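PDB 3GMG: UPF0749 protein MT1873 from Mycobacterium tuberculosis, which is of unknown function but belongs to the UPF0749 (DUF881) family and is predicted to be a membrane protein, seen here as its C-terminal part. Local coordinates for residues 36-41 with 106-111. Sequence-based numbering, arbitrary orientation.
Sequences PGVMIT and ILAIGD
Gly37 and Ile109 face each other as a non-hydrogen-bonded pair, with their CA atoms just 4.1 Å apart. Glycine has no side chain, and Gly37 CA comes within 3.0 Å of Ala108 O in a CA-H...O contact. Beyond this pinch, Gly110 N donates to Pro36 O with the donor tilted 27° from the carbonyl plane, whereas in the bonds from Ala108 N to Val38 O, Ile40 N to Ile106 O and Ile106 N to Ile40 O the donor lies in that plane. Running at 171° to each other, 37-41 and 106-109 belong to adjacent inner strands of a five-stranded antiparallel sheet, flanked by 135-141 and 68-72, although both sequences fall in predicted transmembrane helices. The buried face carries Val38, Ala108, Ile40 and Ile106: Val38 CG2 meets Ala108 CB at 4.1 Å, and helices 51-63 and 112-119 cover these residues through Leu61, Leu115 and Met119. The face with Met39 and Leu107 is more open to solvent, Met39 being exposed and Leu107 partly so, though strand 143-146 reaches Leu107 through Val144. There the two side chains lie side by side, Met39 CG touching Leu107 CD2 at 3.8 Å; bent at chi3 (68°), the Met39 chain leads its end away from strand 106-109.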
ATOM      1  N   PRO A  36     -13.333 -11.188  15.694  1.00 12.56           N
ATOM      2  CA  PRO A  36     -13.416 -12.488  15.054  1.00 12.70           C
ATOM      3  C   PRO A  36     -12.451 -12.569  13.892  1.00 12.04           C
ATOM      4  O   PRO A  36     -12.035 -11.543  13.368  1.00 12.10           O
ATOM      5  CB  PRO A  36     -14.861 -12.546  14.553  1.00 13.55           C
ATOM      6  CG  PRO A  36     -15.271 -11.154  14.453  1.00 15.11           C
ATOM      7  CD  PRO A  36     -14.552 -10.388  15.485  1.00 13.64           C
ATOM      8  N   GLY A  37     -12.069 -13.763  13.498  1.00 11.90           N
ATOM      9  CA  GLY A  37     -11.215 -13.878  12.357  1.00 12.31           C
ATOM     10  C   GLY A  37     -10.810 -15.327  12.082  1.00 13.72           C
ATOM     11  O   GLY A  37     -11.517 -16.283  12.415  1.00 11.33           O
ATOM     12  N   VAL A  38      -9.611 -15.475  11.535  1.00 10.67           N
ATOM     13  CA  VAL A  38      -9.031 -16.789  11.277  1.00 10.82           C
ATOM     14  C   VAL A  38      -7.578 -16.832  11.713  1.00 10.28           C
ATOM     15  O   VAL A  38      -6.908 -15.799  11.808  1.00 10.02           O
ATOM     16  CB  VAL A  38      -9.107 -17.199   9.806  1.00 10.32           C
ATOM     17  CG1 VAL A  38     -10.560 -17.301   9.365  1.00 12.12           C
ATOM     18  CG2 VAL A  38      -8.306 -16.225   8.891  1.00 10.93           C
ATOM     19  N   MET A  39      -7.132 -18.049  12.035  1.00 10.36           N
ATOM     20  CA  MET A  39      -5.718 -18.384  12.132  1.00 10.48           C
ATOM     21  C   MET A  39      -5.415 -19.384  11.038  1.00 10.16           C
ATOM     22  O   MET A  39      -6.081 -20.423  10.911  1.00 11.46           O
ATOM     23  CB  MET A  39      -5.397 -18.975  13.492  1.00 10.82           C
ATOM     24  CG  MET A  39      -3.936 -19.395  13.678  1.00 11.31           C
ATOM     25  SD  MET A  39      -3.432 -19.932  15.378  1.00 10.19           S
ATOM     26  CE  MET A  39      -4.374 -21.404  15.446  1.00 17.75           C
ATOM     27  N   ILE A  40      -4.399 -19.067  10.254  1.00 10.55           N
ATOM     28  CA  ILE A  40      -3.965 -19.877   9.140  1.00 11.17           C
ATOM     29  C   ILE A  40      -2.594 -20.416   9.480  1.00 11.79           C
ATOM     30  O   ILE A  40      -1.687 -19.644   9.769  1.00 12.81           O
ATOM     31  CB  ILE A  40      -3.846 -19.034   7.860  1.00 12.11           C
ATOM     32  CG1 ILE A  40      -5.185 -18.345   7.561  1.00 14.19           C
ATOM     33  CG2 ILE A  40      -3.368 -19.899   6.679  1.00 13.26           C
ATOM     34  CD1 ILE A  40      -5.079 -17.141   6.696  1.00 18.50           C
ATOM     35  N   THR A  41      -2.454 -21.734   9.470  1.00 11.99           N
ATOM     36  CA  THR A  41      -1.153 -22.376   9.658  1.00 13.08           C
ATOM     37  C   THR A  41      -0.659 -22.902   8.315  1.00 12.85           C
ATOM     38  O   THR A  41      -1.416 -23.536   7.580  1.00 12.81           O
ATOM     39  CB  THR A  41      -1.252 -23.522  10.632  1.00 13.92           C
ATOM     40  OG1 THR A  41      -1.790 -23.046  11.864  1.00 17.87           O
ATOM     41  CG2 THR A  41       0.117 -24.137  10.855  1.00 15.66           C
ATOM     42  N   ILE A 106      -0.653 -17.156  10.255  1.00 11.81           N
ATOM     43  CA  ILE A 106      -1.177 -15.860   9.842  1.00 11.25           C
ATOM     44  C   ILE A 106      -2.480 -15.632  10.574  1.00 10.46           C
ATOM     45  O   ILE A 106      -3.369 -16.471  10.511  1.00 11.99           O
ATOM     46  CB  ILE A 106      -1.386 -15.752   8.320  1.00 11.29           C
ATOM     47  CG1 ILE A 106      -0.070 -16.051   7.576  1.00 12.46           C
ATOM     48  CG2 ILE A 106      -1.924 -14.371   7.955  1.00 13.08           C
ATOM     49  CD1 ILE A 106       0.071 -17.499   7.122  1.00 16.26           C
ATOM     50  N   LEU A 107      -2.571 -14.511  11.271  1.00 10.17           N
ATOM     51  CA  LEU A 107      -3.775 -14.121  12.019  1.00 10.22           C
ATOM     52  C   LEU A 107      -4.449 -13.007  11.257  1.00 10.54           C
ATOM     53  O   LEU A 107      -3.797 -12.076  10.815  1.00 11.01           O
ATOM     54  CB  LEU A 107      -3.409 -13.622  13.407  1.00 10.92           C
ATOM     55  CG  LEU A 107      -2.556 -14.551  14.267  1.00 13.14           C
ATOM     56  CD1 LEU A 107      -2.079 -13.832  15.508  1.00 15.33           C
ATOM     57  CD2 LEU A 107      -3.391 -15.752  14.690  1.00 15.92           C
ATOM     58  N   ALA A 108      -5.750 -13.107  11.068  1.00  9.88           N
ATOM     59  CA  ALA A 108      -6.508 -12.064  10.363  1.00  9.85           C
ATOM     60  C   ALA A 108      -7.846 -11.851  11.048  1.00 10.30           C
ATOM     61  O   ALA A 108      -8.531 -12.810  11.390  1.00 11.27           O
ATOM     62  CB  ALA A 108      -6.729 -12.425   8.945  1.00 11.03           C
ATOM     63  N   ILE A 109      -8.195 -10.591  11.237  1.00  9.86           N
ATOM     64  CA  ILE A 109      -9.463 -10.190  11.844  1.00 10.72           C
ATOM     65  C   ILE A 109     -10.422  -9.786  10.747  1.00 10.84           C
ATOM     66  O   ILE A 109     -10.081  -8.962   9.893  1.00 11.65           O
ATOM     67  CB  ILE A 109      -9.268  -9.062  12.853  1.00 10.53           C
ATOM     68  CG1 ILE A 109      -8.507  -9.564  14.096  1.00 11.82           C
ATOM     69  CG2 ILE A 109     -10.626  -8.473  13.298  1.00 12.12           C
ATOM     70  CD1 ILE A 109      -7.973  -8.476  15.003  1.00 13.48           C
ATOM     71  N   GLY A 110     -11.600 -10.384  10.753  1.00 11.25           N
ATOM     72  CA  GLY A 110     -12.628 -10.154   9.721  1.00 11.98           C
ATOM     73  C   GLY A 110     -13.745 -11.163   9.875  1.00 12.97           C
ATOM     74  O   GLY A 110     -13.775 -11.892  10.863  1.00 11.92           O
ATOM     75  N   ASP A 111     -14.661 -11.245   8.908  1.00 13.44           N
ATOM     76  CA  ASP A 111     -15.725 -12.254   8.963  1.00 13.59           C
ATOM     77  C   ASP A 111     -15.119 -13.646   8.746  1.00 13.05           C
ATOM     78  O   ASP A 111     -14.627 -13.951   7.656  1.00 12.95           O
ATOM     79  CB  ASP A 111     -16.818 -11.988   7.921  1.00 14.85           C
ATOM     80  CG  ASP A 111     -17.912 -13.002   7.991  1.00 16.21           C
ATOM     81  OD1 ASP A 111     -18.540 -13.083   9.066  1.00 18.92           O
ATOM     82  OD2 ASP A 111     -18.099 -13.758   7.009  1.00 18.26           O
TER